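Local coordinates for conserved hypothetical protein (Deinococcus radiodurans, PDB 2A1V) that is of unknown function but belongs to the YjbR (DUF419) family, whose small alpha/beta domain is related to those of the YgaC and TfoX N-terminal families, at residues 15-20 with 106-111; 38-43 with 126-131; 63-68 with 87-92. All blocks are in the same frame, centred on the assembly; numbering follows the deposited sequence.

Contact 1 (15-20 with 106-111); sequences SVCDEL and ELLRGS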
loop_
_atom_site.group_PDB
_atom_site.type_symbol
_atom_site.label_atom_id
_atom_site.label_comp_id
_atom_site.label_asym_id
_atom_site.label_seq_id
_atom_site.Cartn_x
_atom_site.Cartn_y
_atom_site.Cartn_z
ATOM N N SER A 15 -2.126 -9.830 5.870
ATOM C CA SER A 15 -1.540 -9.869 7.183
ATOM C C SER A 15 -1.056 -8.487 7.636
ATOM O O SER A 15 -1.040 -8.205 8.846
ATOM C CB SER A 15 -0.403 -10.932 7.284
ATOM O OG SER A 15 0.844 -10.481 6.720
ATOM N N VAL A 16 -0.616 -7.656 6.694
ATOM C CA VAL A 16 -0.122 -6.334 7.029
ATOM C C VAL A 16 -1.331 -5.431 7.190
ATOM O O VAL A 16 -1.490 -4.761 8.211
ATOM C CB VAL A 16 0.843 -5.809 5.955
ATOM C CG1 VAL A 16 1.091 -4.297 6.138
ATOM C CG2 VAL A 16 2.148 -6.598 6.025
ATOM N N CYS A 17 -2.242 -5.488 6.224
ATOM C CA CYS A 17 -3.392 -4.555 6.189
ATOM C C CYS A 17 -4.445 -4.812 7.282
ATOM O O CYS A 17 -5.092 -3.899 7.708
ATOM C CB CYS A 17 -4.022 -4.526 4.774
ATOM S SG CYS A 17 -2.856 -3.970 3.561
ATOM N N ASP A 18 -4.565 -6.061 7.731
ATOM C CA ASP A 18 -5.490 -6.453 8.794
ATOM C C ASP A 18 -5.166 -5.722 10.105
ATOM O O ASP A 18 -6.045 -5.551 10.933
ATOM C CB ASP A 18 -5.422 -7.969 9.082
ATOM C CG ASP A 18 -6.223 -8.818 8.106
ATOM O OD1 ASP A 18 -6.984 -8.306 7.254
ATOM O OD2 ASP A 18 -6.082 -10.041 8.194
ATOM N N GLU A 19 -3.910 -5.334 10.298
ATOM C CA GLU A 19 -3.480 -4.588 11.495
ATOM C C GLU A 19 -3.651 -3.055 11.446
ATOM O O GLU A 19 -3.370 -2.372 12.448
ATOM C CB GLU A 19 -2.002 -4.753 11.698
ATOM C CG GLU A 19 -1.469 -6.114 11.549
ATOM C CD GLU A 19 0.021 -6.014 11.358
ATOM O OE1 GLU A 19 0.433 -4.869 10.962
ATOM O OE2 GLU A 19 0.751 -7.032 11.574
ATOM N N LEU A 20 -3.999 -2.524 10.273
ATOM C CA LEU A 20 -4.080 -1.079 10.071
ATOM C C LEU A 20 -5.507 -0.656 10.373
ATOM O O LEU A 20 -6.461 -1.263 9.883
ATOM C CB LEU A 20 -3.696 -0.713 8.658
ATOM C CG LEU A 20 -2.367 -1.289 8.216
ATOM C CD1 LEU A 20 -2.060 -1.042 6.726
ATOM C CD2 LEU A 20 -1.274 -0.754 9.136
ATOM N N GLU A 106 7.239 -1.750 4.717
ATOM C CA GLU A 106 7.307 -0.331 5.014
ATOM C C GLU A 106 6.661 0.558 3.943
ATOM O O GLU A 106 6.095 1.630 4.279
ATOM C CB GLU A 106 8.763 0.037 5.137
ATOM C CG GLU A 106 9.048 1.466 5.575
ATOM C CD GLU A 106 9.732 2.347 4.514
ATOM O OE1 GLU A 106 10.843 1.973 4.024
ATOM O OE2 GLU A 106 9.159 3.446 4.231
ATOM N N LEU A 107 6.776 0.173 2.664
ATOM C CA LEU A 107 6.149 0.984 1.610
ATOM C C LEU A 107 4.658 0.841 1.717
ATOM O O LEU A 107 3.942 1.833 1.549
ATOM C CB LEU A 107 6.603 0.620 0.213
ATOM C CG LEU A 107 8.063 0.960 -0.057
ATOM C CD1 LEU A 107 8.447 0.329 -1.449
ATOM C CD2 LEU A 107 8.279 2.418 0.016
ATOM N N LEU A 108 4.202 -0.353 2.090
ATOM C CA LEU A 108 2.772 -0.619 2.216
ATOM C C LEU A 108 2.171 0.147 3.386
ATOM O O LEU A 108 1.174 0.824 3.254
ATOM C CB LEU A 108 2.556 -2.109 2.306
ATOM C CG LEU A 108 1.130 -2.605 2.536
ATOM C CD1 LEU A 108 0.109 -2.057 1.529
ATOM C CD2 LEU A 108 1.152 -4.091 2.542
ATOM N N ARG A 109 2.861 0.122 4.515
ATOM C CA ARG A 109 2.490 0.946 5.678
ATOM C C ARG A 109 2.616 2.416 5.377
ATOM O O ARG A 109 1.763 3.188 5.788
ATOM C CB ARG A 109 3.348 0.606 6.894
ATOM C CG ARG A 109 3.032 -0.762 7.401
ATOM C CD ARG A 109 3.992 -1.233 8.510
ATOM N NE ARG A 109 3.175 -1.989 9.453
ATOM C CZ ARG A 109 3.162 -1.804 10.767
ATOM N NH1 ARG A 109 4.027 -0.938 11.332
ATOM N NH2 ARG A 109 2.297 -2.513 11.503
ATOM N N GLY A 110 3.641 2.791 4.612
ATOM C CA GLY A 110 3.806 4.183 4.233
ATOM C C GLY A 110 2.671 4.738 3.368
ATOM O O GLY A 110 2.278 5.930 3.499
ATOM N N SER A 111 2.170 3.899 2.452
ATOM C CA SER A 111 1.109 4.294 1.520
ATOM C C SER A 111 -0.187 4.590 2.326
ATOM O O SER A 111 -0.794 5.629 2.170
ATOM C CB SER A 111 0.873 3.185 0.474
ATOM O OG SER A 111 -0.183 3.524 -0.411
#
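V16 and L108 point at each other tip to tip: CG1 of V16 comes within 3.6 Å of CD2 of L108, and the same methyl of L108 also lies close to CB of V16. In each side chain the branch that leads to the contact, V16 CG1 and L108 CG (chi1 176°), lies opposite its own main-chain nitrogen, which swings it toward the other helix. Deeper in, the fork of L108 is met by sulfur, C17 SG standing 4.1 Å from L108 CD1 and about equally far from CD2. These contacts join helix 10-17 to the long helix 101-119, both packed against the antiparallel sheet of this alpha/beta domain; Y47 and A48 of strand 43-51 lie under C17 and L108, and M7 adds a further contact to L108. Just past V16 the chain makes a type I turn from C17 to L20, and this carries E19 round to the more exposed side. There E19 and R109 cross at about a right angle. R109 NH2 gives a salt-bridging hydrogen bond to E19 OE1, 3.1 Å long with an N-H...O angle of 155°. The oxygen lies in the guanidinium plane, whereas the nitrogen approaches OE1 on the syn side and somewhat out of the carboxylate plane, the two planes being 88° apart. R109 NH1 bonds to the carbonyl oxygen of E135, and bonds on two nitrogens together restrict the turning of the guanidinium.

Contact 2 (38-43 with 126-131); sequences VGYLSK and KELGLP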
loop_
_atom_site.group_PDB
_atom_site.type_symbol
_atom_site.label_atom_id
_atom_site.label_comp_id
_atom_site.label_asym_id
_atom_site.label_seq_id
_atom_site.Cartn_x
_atom_site.Cartn_y
_atom_site.Cartn_z
ATOM N N VAL A 38 -8.951 2.933 3.339
ATOM C CA VAL A 38 -8.985 3.362 4.720
ATOM C C VAL A 38 -10.016 4.481 4.893
ATOM O O VAL A 38 -10.149 5.387 4.046
ATOM C CB VAL A 38 -7.566 3.818 5.206
ATOM C CG1 VAL A 38 -6.996 4.914 4.323
ATOM C CG2 VAL A 38 -7.577 4.303 6.625
ATOM N N GLY A 39 -10.746 4.399 5.994
ATOM C CA GLY A 39 -11.606 5.487 6.431
ATOM C C GLY A 39 -12.956 5.073 6.937
ATOM O O GLY A 39 -13.112 3.987 7.436
ATOM N N TYR A 40 -13.929 5.975 6.856
ATOM C CA TYR A 40 -15.299 5.652 7.294
ATOM C C TYR A 40 -15.913 4.738 6.235
ATOM O O TYR A 40 -15.486 4.673 5.067
ATOM C CB TYR A 40 -16.185 6.922 7.470
ATOM C CG TYR A 40 -15.598 8.076 8.315
ATOM C CD1 TYR A 40 -14.651 8.987 7.756
ATOM C CD2 TYR A 40 -16.007 8.280 9.648
ATOM C CE1 TYR A 40 -14.138 10.083 8.494
ATOM C CE2 TYR A 40 -15.496 9.348 10.411
ATOM C CZ TYR A 40 -14.548 10.260 9.847
ATOM O OH TYR A 40 -14.017 11.321 10.600
ATOM N N LEU A 41 -16.931 4.029 6.645
ATOM C CA LEU A 41 -17.709 3.266 5.703
ATOM C C LEU A 41 -18.324 4.181 4.656
ATOM O O LEU A 41 -18.433 3.778 3.514
ATOM C CB LEU A 41 -18.732 2.358 6.438
ATOM C CG LEU A 41 -18.172 1.026 6.966
ATOM C CD1 LEU A 41 -19.352 0.136 7.480
ATOM C CD2 LEU A 41 -17.371 0.241 5.884
ATOM N N SER A 42 -18.624 5.440 4.990
ATOM C CA SER A 42 -19.155 6.380 3.997
ATOM C C SER A 42 -18.125 7.253 3.269
ATOM O O SER A 42 -18.483 8.085 2.418
ATOM C CB SER A 42 -20.205 7.290 4.647
ATOM O OG SER A 42 -19.570 8.233 5.517
ATOM N N LYS A 43 -16.857 7.121 3.631
ATOM C CA LYS A 43 -15.774 7.888 3.000
ATOM C C LYS A 43 -14.442 7.175 3.218
ATOM O O LYS A 43 -13.791 7.379 4.205
ATOM C CB LYS A 43 -15.709 9.313 3.559
ATOM C CG LYS A 43 -14.714 10.251 2.797
ATOM C CD LYS A 43 -14.109 11.290 3.784
ATOM C CE LYS A 43 -12.722 11.831 3.342
ATOM N NZ LYS A 43 -12.370 13.058 4.070
ATOM N N LYS A 126 -8.512 12.312 14.209
ATOM C CA LYS A 126 -8.839 12.272 15.639
ATOM C C LYS A 126 -10.168 11.516 15.888
ATOM O O LYS A 126 -10.220 10.647 16.711
ATOM C CB LYS A 126 -8.902 13.681 16.211
ATOM C CG LYS A 126 -8.640 13.718 17.741
ATOM C CD LYS A 126 -9.361 14.838 18.512
ATOM C CE LYS A 126 -9.223 14.638 20.059
ATOM N NZ LYS A 126 -9.472 15.916 20.892
ATOM N N GLU A 127 -11.209 11.815 15.120
ATOM C CA GLU A 127 -12.530 11.235 15.368
ATOM C C GLU A 127 -12.485 9.752 15.173
ATOM O O GLU A 127 -12.779 8.930 16.075
ATOM C CB GLU A 127 -13.553 11.811 14.402
ATOM C CG GLU A 127 -14.970 11.661 14.922
ATOM C CD GLU A 127 -15.932 11.213 13.907
ATOM O OE1 GLU A 127 -15.609 11.288 12.704
ATOM O OE2 GLU A 127 -17.032 10.814 14.331
ATOM N N LEU A 128 -12.010 9.398 13.994
ATOM C CA LEU A 128 -11.988 8.032 13.568
ATOM C C LEU A 128 -10.894 7.296 14.344
ATOM O O LEU A 128 -11.018 6.100 14.657
ATOM C CB LEU A 128 -11.760 8.068 12.056
ATOM C CG LEU A 128 -12.021 6.906 11.146
ATOM C CD1 LEU A 128 -13.421 6.405 11.251
ATOM C CD2 LEU A 128 -11.661 7.335 9.753
ATOM N N GLY A 129 -9.836 8.018 14.697
ATOM C CA GLY A 129 -8.681 7.423 15.335
ATOM C C GLY A 129 -7.649 6.884 14.353
ATOM O O GLY A 129 -7.119 5.772 14.546
ATOM N N LEU A 130 -7.290 7.653 13.332
ATOM C CA LEU A 130 -6.195 7.256 12.452
ATOM C C LEU A 130 -4.877 7.710 13.047
ATOM O O LEU A 130 -4.765 8.872 13.384
ATOM C CB LEU A 130 -6.367 7.903 11.074
ATOM C CG LEU A 130 -7.679 7.571 10.374
ATOM C CD1 LEU A 130 -7.773 8.288 9.039
ATOM C CD2 LEU A 130 -7.858 6.045 10.215
ATOM N N PRO A 131 -3.867 6.804 13.166
ATOM C CA PRO A 131 -2.659 7.189 13.891
ATOM C C PRO A 131 -1.646 8.029 13.088
ATOM O O PRO A 131 -1.604 7.945 11.860
ATOM C CB PRO A 131 -2.077 5.863 14.293
ATOM C CG PRO A 131 -2.372 5.007 13.099
ATOM C CD PRO A 131 -3.772 5.412 12.692
#
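Y40 meets the end of helix 122-128 with both its ring and its hydroxyl. Over one ring face sits L128 CD1, 3.9 Å from the centroid in a CH-pi contact, displaced toward the rim and closest to Y40 CD2. L128 CG lies opposite its backbone N (chi1 -163°), which carries the methyl fork to the tyrosine; the other methyl, CD2, reaches CA of G39 at 3.8 Å. At the far end Y40 OH donates a 2.6 Å hydrogen bond to E127 OE1, met nearly head-on to its C-O bond; the ring and carboxylate planes are 34° apart. A phenylalanine in place of Y40 could keep the leucine against its face but would probably leave E127 OE1 without this donor and the carboxylate freer to turn. Further in, V38 CG2 touches L130 CD2 at 4.0 Å, and Y112 of helix 101-119 packs on both side chains. G39 turns the corner with a positive phi of 138°, where a side chain would be jammed, and a type I turn from Y40 to K43 follows. K43 reaches E124 in a salt bridge. G129, also of positive phi, is the C-prime residue of the Schellman motif that ends helix 122-128 and sends L130 inward.

Contact 3 (63-68 with 87-92); sequences VDPERG and KKHWVT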
loop_
_atom_site.group_PDB
_atom_site.type_symbol
_atom_site.label_atom_id
_atom_site.label_comp_id
_atom_site.label_asym_id
_atom_site.label_seq_id
_atom_site.Cartn_x
_atom_site.Cartn_y
_atom_site.Cartn_z
ATOM N N VAL A 63 3.237 6.748 -2.894
ATOM C CA VAL A 63 4.591 7.131 -2.451
ATOM C C VAL A 63 4.777 8.612 -2.656
ATOM O O VAL A 63 4.188 9.175 -3.548
ATOM C CB VAL A 63 5.738 6.439 -3.264
ATOM C CG1 VAL A 63 5.834 4.965 -2.984
ATOM C CG2 VAL A 63 5.581 6.693 -4.759
ATOM N N ASP A 64 5.588 9.251 -1.821
ATOM C CA ASP A 64 5.979 10.638 -2.060
ATOM C C ASP A 64 6.695 10.692 -3.445
ATOM O O ASP A 64 7.463 9.826 -3.728
ATOM C CB ASP A 64 6.909 11.063 -0.933
ATOM C CG ASP A 64 7.713 12.278 -1.280
ATOM O OD1 ASP A 64 7.159 13.391 -1.272
ATOM O OD2 ASP A 64 8.915 12.114 -1.541
ATOM N N PRO A 65 6.366 11.662 -4.324
ATOM C CA PRO A 65 6.963 11.705 -5.666
ATOM C C PRO A 65 8.486 11.561 -5.707
ATOM O O PRO A 65 9.000 10.821 -6.521
ATOM C CB PRO A 65 6.523 13.062 -6.180
ATOM C CG PRO A 65 5.161 13.263 -5.525
ATOM C CD PRO A 65 5.350 12.724 -4.144
ATOM N N GLU A 66 9.194 12.207 -4.796
ATOM C CA GLU A 66 10.627 12.124 -4.816
ATOM C C GLU A 66 11.076 10.731 -4.568
ATOM O O GLU A 66 12.019 10.238 -5.220
ATOM C CB GLU A 66 11.273 13.006 -3.749
ATOM C CG GLU A 66 12.764 13.290 -4.064
ATOM C CD GLU A 66 13.428 14.293 -3.097
ATOM O OE1 GLU A 66 12.797 15.360 -2.802
ATOM O OE2 GLU A 66 14.573 13.997 -2.631
ATOM N N ARG A 67 10.449 10.113 -3.571
ATOM C CA ARG A 67 10.836 8.780 -3.176
ATOM C C ARG A 67 10.480 7.741 -4.254
ATOM O O ARG A 67 11.221 6.815 -4.452
ATOM C CB ARG A 67 10.227 8.391 -1.839
ATOM C CG ARG A 67 10.572 6.968 -1.528
ATOM C CD ARG A 67 10.410 6.632 -0.118
ATOM N NE ARG A 67 11.133 5.412 0.242
ATOM C CZ ARG A 67 10.822 4.689 1.306
ATOM N NH1 ARG A 67 9.804 5.044 2.096
ATOM N NH2 ARG A 67 11.517 3.605 1.578
ATOM N N GLY A 68 9.342 7.909 -4.917
ATOM C CA GLY A 68 8.974 7.062 -6.058
ATOM C C GLY A 68 10.017 7.118 -7.172
ATOM O O GLY A 68 10.397 6.089 -7.742
ATOM N N LYS A 87 0.369 8.548 -11.947
ATOM C CA LYS A 87 1.766 8.156 -11.879
ATOM C C LYS A 87 2.621 9.245 -11.194
ATOM O O LYS A 87 3.787 9.047 -10.941
ATOM C CB LYS A 87 2.291 7.752 -13.267
ATOM C CG LYS A 87 1.653 6.444 -13.789
ATOM C CD LYS A 87 1.767 6.262 -15.299
ATOM C CE LYS A 87 0.538 5.577 -15.903
ATOM N NZ LYS A 87 0.534 4.082 -15.831
ATOM N N LYS A 88 2.015 10.381 -10.862
ATOM C CA LYS A 88 2.648 11.338 -9.979
ATOM C C LYS A 88 2.747 10.756 -8.538
ATOM O O LYS A 88 3.624 11.143 -7.778
ATOM C CB LYS A 88 1.841 12.658 -9.935
ATOM C CG LYS A 88 1.958 13.551 -11.173
ATOM C CD LYS A 88 1.251 14.950 -11.058
ATOM C CE LYS A 88 -0.273 14.852 -10.698
ATOM N NZ LYS A 88 -1.046 14.078 -11.702
ATOM N N HIS A 89 1.812 9.867 -8.157
ATOM C CA HIS A 89 1.700 9.428 -6.751
ATOM C C HIS A 89 1.754 7.939 -6.491
ATOM O O HIS A 89 2.030 7.514 -5.368
ATOM C CB HIS A 89 0.439 10.019 -6.145
ATOM C CG HIS A 89 0.401 11.519 -6.198
ATOM N ND1 HIS A 89 1.124 12.297 -5.337
ATOM C CD2 HIS A 89 -0.232 12.377 -7.033
ATOM C CE1 HIS A 89 0.913 13.573 -5.606
ATOM N NE2 HIS A 89 0.090 13.650 -6.632
ATOM N N TRP A 90 1.530 7.155 -7.525
ATOM C CA TRP A 90 1.495 5.651 -7.429
ATOM C C TRP A 90 2.613 4.937 -8.193
ATOM O O TRP A 90 2.949 5.284 -9.320
ATOM C CB TRP A 90 0.211 5.129 -8.019
ATOM C CG TRP A 90 -1.013 5.461 -7.285
ATOM C CD1 TRP A 90 -1.713 6.578 -7.398
ATOM C CD2 TRP A 90 -1.696 4.647 -6.324
ATOM N NE1 TRP A 90 -2.832 6.530 -6.615
ATOM C CE2 TRP A 90 -2.851 5.353 -5.934
ATOM C CE3 TRP A 90 -1.444 3.387 -5.751
ATOM C CZ2 TRP A 90 -3.736 4.877 -4.964
ATOM C CZ3 TRP A 90 -2.355 2.895 -4.794
ATOM C CH2 TRP A 90 -3.467 3.645 -4.408
ATOM N N VAL A 91 3.166 3.918 -7.576
ATOM C CA VAL A 91 4.072 2.990 -8.262
ATOM C C VAL A 91 3.474 1.588 -8.167
ATOM O O VAL A 91 2.622 1.340 -7.313
ATOM C CB VAL A 91 5.491 2.971 -7.640
ATOM C CG1 VAL A 91 6.247 4.343 -7.895
ATOM C CG2 VAL A 91 5.459 2.567 -6.112
ATOM N N THR A 92 3.944 0.690 -9.022
ATOM C CA THR A 92 3.508 -0.719 -9.035
ATOM C C THR A 92 4.793 -1.566 -8.883
ATOM O O THR A 92 5.762 -1.390 -9.616
ATOM C CB THR A 92 2.655 -1.040 -10.371
ATOM O OG1 THR A 92 1.430 -0.309 -10.334
ATOM C CG2 THR A 92 2.340 -2.529 -10.530
HETATM O O HOH W 1 2.320 10.821 -3.097
#
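V63 bonds through its main chain to H89: V63 N donates to H89 O at 2.9 Å, with an N-H...O angle of 160°. From V63 CB the side chain forks; with chi1 -70° CG1 lies opposite the carbonyl carbon and CG2 falls between it and the backbone N. In the modelled one of two conformers, CG1 goes to V91 CG2 at 4.0 Å, while CG2 meets V91 CG1 at the same distance and lies 3.7 Å from H89 O. The two valines thus cross at about a right angle, methyl paired with methyl. This is where the chain leaves strand 58-62, one of whose neighbours in the antiparallel sheet is strand 90-94, and turns into helix 65-74. D64 is the N-cap of that helix: its OD2 accepts from R67 N at 3.2 Å and, more weakly, from E66 N. In the first turn P65 sets CG 3.5 Å from K88 O and lies obliquely to the H89 imidazole. G68 CA lies 4.3 Å from V91 CG1; a CB here would run into V63 CG2 in the modelled conformer. A water hydrogen-bonds to H89 ND1, 2.9 Å away in the imidazole plane; its bond to V63 O is unusually short and its details doubtful.

How the contacts relate
Contact 1 lies nearest the middle of the chain, its centre about 6 Å from the chain centre, against about 11 Å for contact 3 and about 17 Å for contact 2. All three are partly buried. Contacts 1 and 2 have apolar touches inward and polar groups toward the rim, a salt bridge from a turn to a helix in contact 1 and a tyrosine-carboxylate bond in contact 2; in contact 3 the main-chain bond involves buried V63, with a water beside it. Helix 101-119 ties them together. It forms one side of contact 1, packs on V38 and L130 of contact 2, and joins contact 3 through the salt bridge of E106 with R67.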